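Local atomic coordinates of oxidized polyvinyl alcohol hydrolase (Sphingopyxis, PDB entry 3WLA), a protein that catalyses the hydrolysis of beta-diketones such as nonane-4,6-dione, and cleaves oxidized polyvinyl alcohol during breakdown of the polymer. Residues A[225-239]-A[267-281]. Numbering follows the deposited sequence.
Sequences LPSKLDPMVVITVWG and YFSSISNVVHVACSA
Asn273 ND2 donates a short hydrogen bond to Leu229 O, 2.6 Å long, and the oxygen lies in the plane of the amide. The other end of this amide, OD1, takes a hydrogen from a water 2.6 Å away. That water accepts in turn from Leu229 N, so the side chain holds Leu229 O directly and Leu229 N through the water. The Asn273 CG sits between the backbone N and the carbonyl carbon (chi1 67°), which brings the amide against Leu229. Three residues before Leu229, Pro226 O accepts from Tyr267 OH on helix 257-269, at 2.7 Å, from a donor tilted 30° off the carbonyl plane. Leu225 CD1 touches Tyr267 CD1 at 3.6 Å; Leu229 CD1 lies at the edge of the ring, near CE2. With an alanine in place of Tyr267, Pro226 O would probably lose its hydroxyl donor and a gap would open between Leu225 and Leu229. Phe268 lies between Val234 CG1 on one face and Tyr267 CD2 on the other. Strands 232-238 and 274-280 run parallel, with alternating bonds such as Thr236 N to Val277 O (2.8 Å). Thr236 OG1 meets the edge of the His276 ring in plane, 2.7 Å from NE2. His276 ND1 bonds Gly329 O, so both ring nitrogens are held and the ring's rotation is fixed. On the other face of the sheet, Ile235 CG2 packs on Cys279 SG, which is disulfide-bonded to Cys326. The chain passes from strand 232-238 to 274-280 through a short hairpin and helix 257-269, a beta-alpha-beta crossover in the central sheet of an alpha/beta-hydrolase fold.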
ATOM      1  N   LEU A 225       7.969 -12.392 -10.230  1.00 31.47           N
ATOM      2  CA  LEU A 225       8.082 -10.966  -9.961  1.00 32.56           C
ATOM      3  C   LEU A 225       8.877 -10.289 -11.111  1.00 34.43           C
ATOM      4  O   LEU A 225       9.808 -10.881 -11.680  1.00 33.77           O
ATOM      5  CB  LEU A 225       8.865 -10.741  -8.683  1.00 30.85           C
ATOM      6  CG  LEU A 225       8.193 -11.138  -7.371  1.00 30.75           C
ATOM      7  CD1 LEU A 225       9.155 -10.878  -6.233  1.00 30.95           C
ATOM      8  CD2 LEU A 225       6.920 -10.346  -7.206  1.00 30.55           C
ATOM      9  N   PRO A 226       8.544  -9.038 -11.425  1.00 34.68           N
ATOM     10  CA  PRO A 226       9.219  -8.278 -12.482  1.00 33.63           C
ATOM     11  C   PRO A 226      10.735  -8.121 -12.249  1.00 35.28           C
ATOM     12  O   PRO A 226      11.203  -7.889 -11.114  1.00 31.85           O
ATOM     13  CB  PRO A 226       8.519  -6.918 -12.442  1.00 33.07           C
ATOM     14  CG  PRO A 226       7.126  -7.244 -11.978  1.00 33.97           C
ATOM     15  CD  PRO A 226       7.376  -8.303 -10.887  1.00 34.45           C
ATOM     16  N   SER A 227      11.498  -8.226 -13.341  1.00 34.82           N
ATOM     17  CA  SER A 227      12.944  -8.032 -13.245  1.00 36.69           C
ATOM     18  C   SER A 227      13.186  -6.521 -13.388  1.00 36.02           C
ATOM     19  O   SER A 227      14.279  -6.024 -13.151  1.00 36.98           O
ATOM     20  CB  SER A 227      13.653  -8.806 -14.363  1.00 38.24           C
ATOM     21  OG  SER A 227      12.976  -8.573 -15.586  1.00 40.53           O
ATOM     22  N   LYS A 228      12.146  -5.792 -13.774  1.00 36.05           N
ATOM     23  CA  LYS A 228      12.252  -4.361 -13.882  1.00 36.91           C
ATOM     24  C   LYS A 228      10.922  -3.639 -13.622  1.00 35.74           C
ATOM     25  O   LYS A 228       9.823  -4.189 -13.842  1.00 34.32           O
ATOM     26  CB  LYS A 228      12.751  -4.002 -15.271  1.00 41.68           C
ATOM     27  CG  LYS A 228      11.839  -4.493 -16.316  1.00 44.59           C
ATOM     28  CD  LYS A 228      12.570  -4.572 -17.636  1.00 49.45           C
ATOM     29  CE  LYS A 228      11.838  -5.549 -18.568  1.00 52.18           C
ATOM     30  NZ  LYS A 228      11.842  -7.003 -18.096  1.00 54.18           N
ATOM     31  N   LEU A 229      11.027  -2.398 -13.152  1.00 34.73           N
ATOM     32  CA  LEU A 229       9.834  -1.581 -12.901  1.00 33.71           C
ATOM     33  C   LEU A 229      10.134  -0.145 -13.326  1.00 33.40           C
ATOM     34  O   LEU A 229      11.302   0.238 -13.474  1.00 33.33           O
ATOM     35  CB  LEU A 229       9.476  -1.560 -11.399  1.00 31.52           C
ATOM     36  CG  LEU A 229       9.240  -2.884 -10.663  1.00 32.35           C
ATOM     37  CD1 LEU A 229       9.265  -2.561  -9.161  1.00 32.73           C
ATOM     38  CD2 LEU A 229       7.907  -3.541 -11.106  1.00 29.70           C
ATOM     39  N   ASP A 230       9.071   0.631 -13.496  1.00 32.48           N
ATOM     40  CA  ASP A 230       9.159   2.045 -13.824  1.00 34.37           C
ATOM     41  C   ASP A 230       9.765   2.693 -12.545  1.00 35.41           C
ATOM     42  O   ASP A 230       9.624   2.120 -11.457  1.00 36.61           O
ATOM     43  CB  ASP A 230       7.754   2.563 -14.050  1.00 36.24           C
ATOM     44  CG  ASP A 230       7.698   3.652 -15.109  1.00 40.80           C
ATOM     45  OD1 ASP A 230       8.123   3.349 -16.244  1.00 40.74           O
ATOM     46  OD2 ASP A 230       7.226   4.795 -14.802  1.00 41.92           O
ATOM     47  N   PRO A 231      10.404   3.892 -12.644  1.00 34.13           N
ATOM     48  CA  PRO A 231      11.029   4.602 -11.510  1.00 32.56           C
ATOM     49  C   PRO A 231      10.044   4.942 -10.386  1.00 30.65           C
ATOM     50  O   PRO A 231       8.931   5.452 -10.645  1.00 27.33           O
ATOM     51  CB  PRO A 231      11.603   5.861 -12.159  1.00 32.37           C
ATOM     52  CG  PRO A 231      11.872   5.430 -13.508  1.00 33.71           C
ATOM     53  CD  PRO A 231      10.593   4.690 -13.865  1.00 34.69           C
ATOM     54  N   MET A 232      10.474   4.667  -9.155  1.00 28.63           N
ATOM     55  CA  MET A 232       9.642   4.907  -7.961  1.00 28.70           C
ATOM     56  C   MET A 232      10.461   5.053  -6.709  1.00 27.91           C
ATOM     57  O   MET A 232      11.655   4.695  -6.681  1.00 28.89           O
ATOM     58  CB  MET A 232       8.684   3.721  -7.681  1.00 26.30           C
ATOM     59  CG  MET A 232       7.531   3.485  -8.637  1.00 24.41           C
ATOM     60  SD  MET A 232       6.490   2.077  -8.149  1.00 26.94           S
ATOM     61  CE  MET A 232       7.641   0.620  -8.146  1.00 24.97           C
ATOM     62  N   VAL A 233       9.800   5.569  -5.663  1.00 25.97           N
ATOM     63  CA  VAL A 233      10.392   5.653  -4.324  1.00 26.59           C
ATOM     64  C   VAL A 233       9.392   4.872  -3.407  1.00 27.22           C
ATOM     65  O   VAL A 233       8.158   5.073  -3.465  1.00 24.45           O
ATOM     66  CB  VAL A 233      10.580   7.120  -3.846  1.00 25.52           C
ATOM     67  CG1 VAL A 233       9.357   7.878  -3.996  1.00 27.42           C
ATOM     68  CG2 VAL A 233      11.056   7.150  -2.430  1.00 26.33           C
ATOM     69  N   VAL A 234       9.917   3.950  -2.617  1.00 24.48           N
ATOM     70  CA  VAL A 234       9.065   3.124  -1.742  1.00 25.41           C
ATOM     71  C   VAL A 234       9.560   3.136  -0.305  1.00 25.47           C
ATOM     72  O   VAL A 234      10.763   2.875  -0.036  1.00 25.29           O
ATOM     73  CB  VAL A 234       9.021   1.681  -2.278  1.00 25.43           C
ATOM     74  CG1 VAL A 234       8.137   0.754  -1.341  1.00 27.50           C
ATOM     75  CG2 VAL A 234       8.484   1.689  -3.706  1.00 26.05           C
ATOM     76  N   ILE A 235       8.662   3.483   0.623  1.00 24.42           N
ATOM     77  CA  ILE A 235       8.999   3.503   2.041  1.00 24.37           C
ATOM     78  C   ILE A 235       8.259   2.349   2.698  1.00 25.31           C
ATOM     79  O   ILE A 235       7.030   2.391   2.823  1.00 26.03           O
ATOM     80  CB  ILE A 235       8.579   4.835   2.708  1.00 24.45           C
ATOM     81  CG1 ILE A 235       9.350   6.001   2.074  1.00 24.94           C
ATOM     82  CG2 ILE A 235       8.813   4.766   4.193  1.00 25.34           C
ATOM     83  CD1 ILE A 235       8.889   7.332   2.491  1.00 24.20           C
ATOM     84  N   THR A 236       8.984   1.312   3.114  1.00 24.57           N
ATOM     85  CA  THR A 236       8.355   0.144   3.759  1.00 25.22           C
ATOM     86  C   THR A 236       8.444   0.405   5.244  1.00 26.15           C
ATOM     87  O   THR A 236       9.501   0.818   5.732  1.00 25.95           O
ATOM     88  CB  THR A 236       9.102  -1.175   3.438  1.00 24.42           C
ATOM     89  OG1 THR A 236       8.938  -1.481   2.062  1.00 28.08           O
ATOM     90  CG2 THR A 236       8.501  -2.337   4.232  1.00 26.32           C
ATOM     91  N   VAL A 237       7.341   0.194   5.971  1.00 24.73           N
ATOM     92  CA  VAL A 237       7.373   0.442   7.400  1.00 22.28           C
ATOM     93  C   VAL A 237       7.051  -0.861   8.159  1.00 22.92           C
ATOM     94  O   VAL A 237       6.071  -1.547   7.846  1.00 22.98           O
ATOM     95  CB  VAL A 237       6.375   1.570   7.798  1.00 22.12           C
ATOM     96  CG1 VAL A 237       6.323   1.722   9.279  1.00 19.08           C
ATOM     97  CG2 VAL A 237       6.746   2.896   7.138  1.00 21.86           C
ATOM     98  N   TRP A 238       7.909  -1.210   9.134  1.00 21.89           N
ATOM     99  CA  TRP A 238       7.742  -2.367   9.994  1.00 20.77           C
ATOM    100  C   TRP A 238       7.496  -1.825  11.407  1.00 22.38           C
ATOM    101  O   TRP A 238       8.203  -0.895  11.850  1.00 24.40           O
ATOM    102  CB  TRP A 238       9.027  -3.198  10.016  1.00 23.93           C
ATOM    103  CG  TRP A 238       9.030  -4.321  10.991  1.00 22.63           C
ATOM    104  CD1 TRP A 238       8.164  -5.386  11.037  1.00 24.27           C
ATOM    105  CD2 TRP A 238      10.067  -4.606  11.949  1.00 23.74           C
ATOM    106  NE1 TRP A 238       8.617  -6.332  11.951  1.00 22.24           N
ATOM    107  CE2 TRP A 238       9.774  -5.878  12.521  1.00 22.78           C
ATOM    108  CE3 TRP A 238      11.221  -3.910  12.363  1.00 24.79           C
ATOM    109  CZ2 TRP A 238      10.591  -6.483  13.485  1.00 24.87           C
ATOM    110  CZ3 TRP A 238      12.046  -4.503  13.325  1.00 25.57           C
ATOM    111  CH2 TRP A 238      11.721  -5.786  13.874  1.00 24.81           C
ATOM    112  N   GLY A 239       6.551  -2.409  12.141  1.00 22.97           N
ATOM    113  CA  GLY A 239       6.242  -1.874  13.484  1.00 24.35           C
ATOM    114  C   GLY A 239       6.977  -2.536  14.655  1.00 25.47           C
ATOM    115  O   GLY A 239       6.564  -2.399  15.819  1.00 26.69           O
ATOM    116  N   TYR A 267      13.400  -7.142  -2.389  1.00 28.42           N
ATOM    117  CA  TYR A 267      12.999  -7.011  -3.778  1.00 27.60           C
ATOM    118  C   TYR A 267      13.127  -5.582  -4.342  1.00 27.62           C
ATOM    119  O   TYR A 267      13.779  -5.369  -5.378  1.00 25.65           O
ATOM    120  CB  TYR A 267      11.549  -7.471  -3.956  1.00 26.97           C
ATOM    121  CG  TYR A 267      11.066  -7.204  -5.342  1.00 28.00           C
ATOM    122  CD1 TYR A 267      11.366  -8.084  -6.383  1.00 27.34           C
ATOM    123  CD2 TYR A 267      10.387  -6.019  -5.648  1.00 28.48           C
ATOM    124  CE1 TYR A 267      11.005  -7.791  -7.724  1.00 30.78           C
ATOM    125  CE2 TYR A 267      10.016  -5.698  -6.985  1.00 30.32           C
ATOM    126  CZ  TYR A 267      10.328  -6.591  -8.017  1.00 30.93           C
ATOM    127  OH  TYR A 267       9.951  -6.290  -9.315  1.00 31.81           O
ATOM    128  N   PHE A 268      12.487  -4.606  -3.684  1.00 26.20           N
ATOM    129  CA  PHE A 268      12.548  -3.223  -4.143  1.00 27.23           C
ATOM    130  C   PHE A 268      13.983  -2.647  -4.097  1.00 28.32           C
ATOM    131  O   PHE A 268      14.376  -1.793  -4.914  1.00 28.40           O
ATOM    132  CB  PHE A 268      11.630  -2.360  -3.289  1.00 27.37           C
ATOM    133  CG  PHE A 268      10.181  -2.594  -3.548  1.00 28.91           C
ATOM    134  CD1 PHE A 268       9.647  -2.382  -4.814  1.00 26.77           C
ATOM    135  CD2 PHE A 268       9.333  -2.976  -2.505  1.00 29.44           C
ATOM    136  CE1 PHE A 268       8.295  -2.524  -5.062  1.00 27.79           C
ATOM    137  CE2 PHE A 268       7.953  -3.131  -2.740  1.00 28.72           C
ATOM    138  CZ  PHE A 268       7.432  -2.898  -4.024  1.00 30.47           C
ATOM    139  N   SER A 269      14.767  -3.107  -3.128  1.00 29.88           N
ATOM    140  CA  SER A 269      16.135  -2.632  -3.038  1.00 31.49           C
ATOM    141  C   SER A 269      16.965  -3.217  -4.191  1.00 32.22           C
ATOM    142  O   SER A 269      18.048  -2.722  -4.477  1.00 33.55           O
ATOM    143  CB  SER A 269      16.767  -3.061  -1.706  1.00 31.65           C
ATOM    144  OG  SER A 269      16.269  -2.282  -0.624  1.00 34.19           O
ATOM    145  N   SER A 270      16.477  -4.293  -4.803  1.00 32.41           N
ATOM    146  CA  SER A 270      17.212  -4.937  -5.867  1.00 34.32           C
ATOM    147  C   SER A 270      16.898  -4.367  -7.230  1.00 36.12           C
ATOM    148  O   SER A 270      17.560  -4.753  -8.207  1.00 35.98           O
ATOM    149  CB  SER A 270      16.931  -6.420  -5.905  1.00 33.28           C
ATOM    150  OG  SER A 270      15.669  -6.660  -6.493  1.00 32.28           O
ATOM    151  N   ILE A 271      15.904  -3.474  -7.309  1.00 34.65           N
ATOM    152  CA  ILE A 271      15.526  -2.870  -8.571  1.00 35.53           C
ATOM    153  C   ILE A 271      16.237  -1.514  -8.635  1.00 36.71           C
ATOM    154  O   ILE A 271      15.898  -0.567  -7.922  1.00 34.37           O
ATOM    155  CB  ILE A 271      14.007  -2.691  -8.667  1.00 36.05           C
ATOM    156  CG1 ILE A 271      13.294  -4.041  -8.467  1.00 36.23           C
ATOM    157  CG2 ILE A 271      13.650  -2.050  -9.984  1.00 34.33           C
ATOM    158  CD1 ILE A 271      13.476  -5.103  -9.575  1.00 38.89           C
ATOM    159  N   SER A 272      17.246  -1.434  -9.500  1.00 37.35           N
ATOM    160  CA  SER A 272      18.060  -0.237  -9.600  1.00 38.63           C
ATOM    161  C   SER A 272      17.391   1.104  -9.774  1.00 37.88           C
ATOM    162  O   SER A 272      17.871   2.063  -9.191  1.00 38.31           O
ATOM    163  CB  SER A 272      19.148  -0.380 -10.697  1.00 40.24           C
ATOM    164  OG  SER A 272      18.685  -1.087 -11.842  1.00 40.48           O
ATOM    165  N   ASN A 273      16.312   1.194 -10.551  1.00 36.96           N
ATOM    166  CA  ASN A 273      15.692   2.506 -10.745  1.00 36.20           C
ATOM    167  C   ASN A 273      14.633   2.834  -9.687  1.00 35.95           C
ATOM    168  O   ASN A 273      13.926   3.842  -9.805  1.00 36.26           O
ATOM    169  CB  ASN A 273      15.131   2.654 -12.170  1.00 36.40           C
ATOM    170  CG  ASN A 273      13.963   1.739 -12.436  1.00 36.98           C
ATOM    171  OD1 ASN A 273      13.872   0.643 -11.852  1.00 37.24           O
ATOM    172  ND2 ASN A 273      13.069   2.156 -13.345  1.00 35.80           N
ATOM    173  N   VAL A 274      14.546   1.988  -8.653  1.00 34.78           N
ATOM    174  CA  VAL A 274      13.615   2.220  -7.534  1.00 34.37           C
ATOM    175  C   VAL A 274      14.382   2.533  -6.224  1.00 33.75           C
ATOM    176  O   VAL A 274      15.298   1.808  -5.834  1.00 36.48           O
ATOM    177  CB  VAL A 274      12.684   0.998  -7.283  1.00 33.58           C
ATOM    178  CG1 VAL A 274      11.923   1.191  -5.955  1.00 34.56           C
ATOM    179  CG2 VAL A 274      11.665   0.844  -8.406  1.00 32.69           C
ATOM    180  N   VAL A 275      14.052   3.633  -5.575  1.00 30.17           N
ATOM    181  CA  VAL A 275      14.661   3.961  -4.311  1.00 28.89           C
ATOM    182  C   VAL A 275      13.755   3.293  -3.237  1.00 30.24           C
ATOM    183  O   VAL A 275      12.504   3.419  -3.276  1.00 28.23           O
ATOM    184  CB  VAL A 275      14.692   5.493  -4.097  1.00 30.03           C
ATOM    185  CG1 VAL A 275      14.981   5.843  -2.651  1.00 29.83           C
ATOM    186  CG2 VAL A 275      15.761   6.100  -4.970  1.00 31.75           C
ATOM    187  N   HIS A 276      14.374   2.532  -2.338  1.00 28.51           N
ATOM    188  CA  HIS A 276      13.640   1.875  -1.244  1.00 28.95           C
ATOM    189  C   HIS A 276      14.163   2.406   0.059  1.00 27.79           C
ATOM    190  O   HIS A 276      15.380   2.577   0.226  1.00 29.26           O
ATOM    191  CB  HIS A 276      13.805   0.332  -1.285  1.00 30.02           C
ATOM    192  CG  HIS A 276      13.009  -0.361  -0.216  1.00 28.93           C
ATOM    193  ND1 HIS A 276      13.536  -0.652   1.025  1.00 26.64           N
ATOM    194  CD2 HIS A 276      11.680  -0.630  -0.135  1.00 26.59           C
ATOM    195  CE1 HIS A 276      12.557  -1.056   1.830  1.00 29.11           C
ATOM    196  NE2 HIS A 276      11.421  -1.042   1.150  1.00 25.12           N
ATOM    197  N   VAL A 277      13.250   2.715   0.980  1.00 27.54           N
ATOM    198  CA  VAL A 277      13.594   3.210   2.295  1.00 26.02           C
ATOM    199  C   VAL A 277      12.967   2.226   3.298  1.00 27.34           C
ATOM    200  O   VAL A 277      11.756   1.915   3.231  1.00 24.04           O
ATOM    201  CB  VAL A 277      13.055   4.646   2.547  1.00 27.47           C
ATOM    202  CG1 VAL A 277      13.376   5.105   3.997  1.00 27.86           C
ATOM    203  CG2 VAL A 277      13.687   5.629   1.580  1.00 29.00           C
ATOM    204  N   ALA A 278      13.806   1.696   4.184  1.00 25.84           N
ATOM    205  CA  ALA A 278      13.370   0.741   5.198  1.00 27.38           C
ATOM    206  C   ALA A 278      13.255   1.451   6.534  1.00 28.61           C
ATOM    207  O   ALA A 278      14.266   1.836   7.121  1.00 28.54           O
ATOM    208  CB  ALA A 278      14.338  -0.421   5.311  1.00 26.88           C
ATOM    209  N   CYS A 279      12.015   1.608   7.009  1.00 28.17           N
ATOM    210  CA  CYS A 279      11.727   2.287   8.262  1.00 28.40           C
ATOM    211  C   CYS A 279      11.264   1.325   9.326  1.00 27.60           C
ATOM    212  O   CYS A 279      10.367   0.511   9.092  1.00 25.70           O
ATOM    213  CB  CYS A 279      10.645   3.359   8.101  1.00 31.71           C
ATOM    214  SG  CYS A 279      11.198   4.889   7.267  1.00 38.65           S
ATOM    215  N   SER A 280      11.897   1.422  10.494  1.00 26.09           N
ATOM    216  CA  SER A 280      11.586   0.549  11.605  1.00 25.19           C
ATOM    217  C   SER A 280      10.985   1.428  12.671  1.00 24.06           C
ATOM    218  O   SER A 280      11.492   2.496  12.955  1.00 24.88           O
ATOM    219  CB  SER A 280      12.853  -0.160  12.113  1.00 24.95           C
ATOM    220  OG  SER A 280      13.361  -1.025  11.098  1.00 25.13           O
ATOM    221  N   ALA A 281       9.869   0.973  13.238  1.00 24.72           N
ATOM    222  CA  ALA A 281       9.148   1.739  14.271  1.00 24.10           C
ATOM    223  C   ALA A 281       8.847   0.738  15.400  1.00 22.88           C
ATOM    224  O   ALA A 281       9.270  -0.406  15.328  1.00 21.71           O
ATOM    225  CB  ALA A 281       7.831   2.346  13.641  1.00 22.59           C
TER
HETATM  226  O   HOH W   1      13.874  -1.523 -13.349  1.00 32.29           O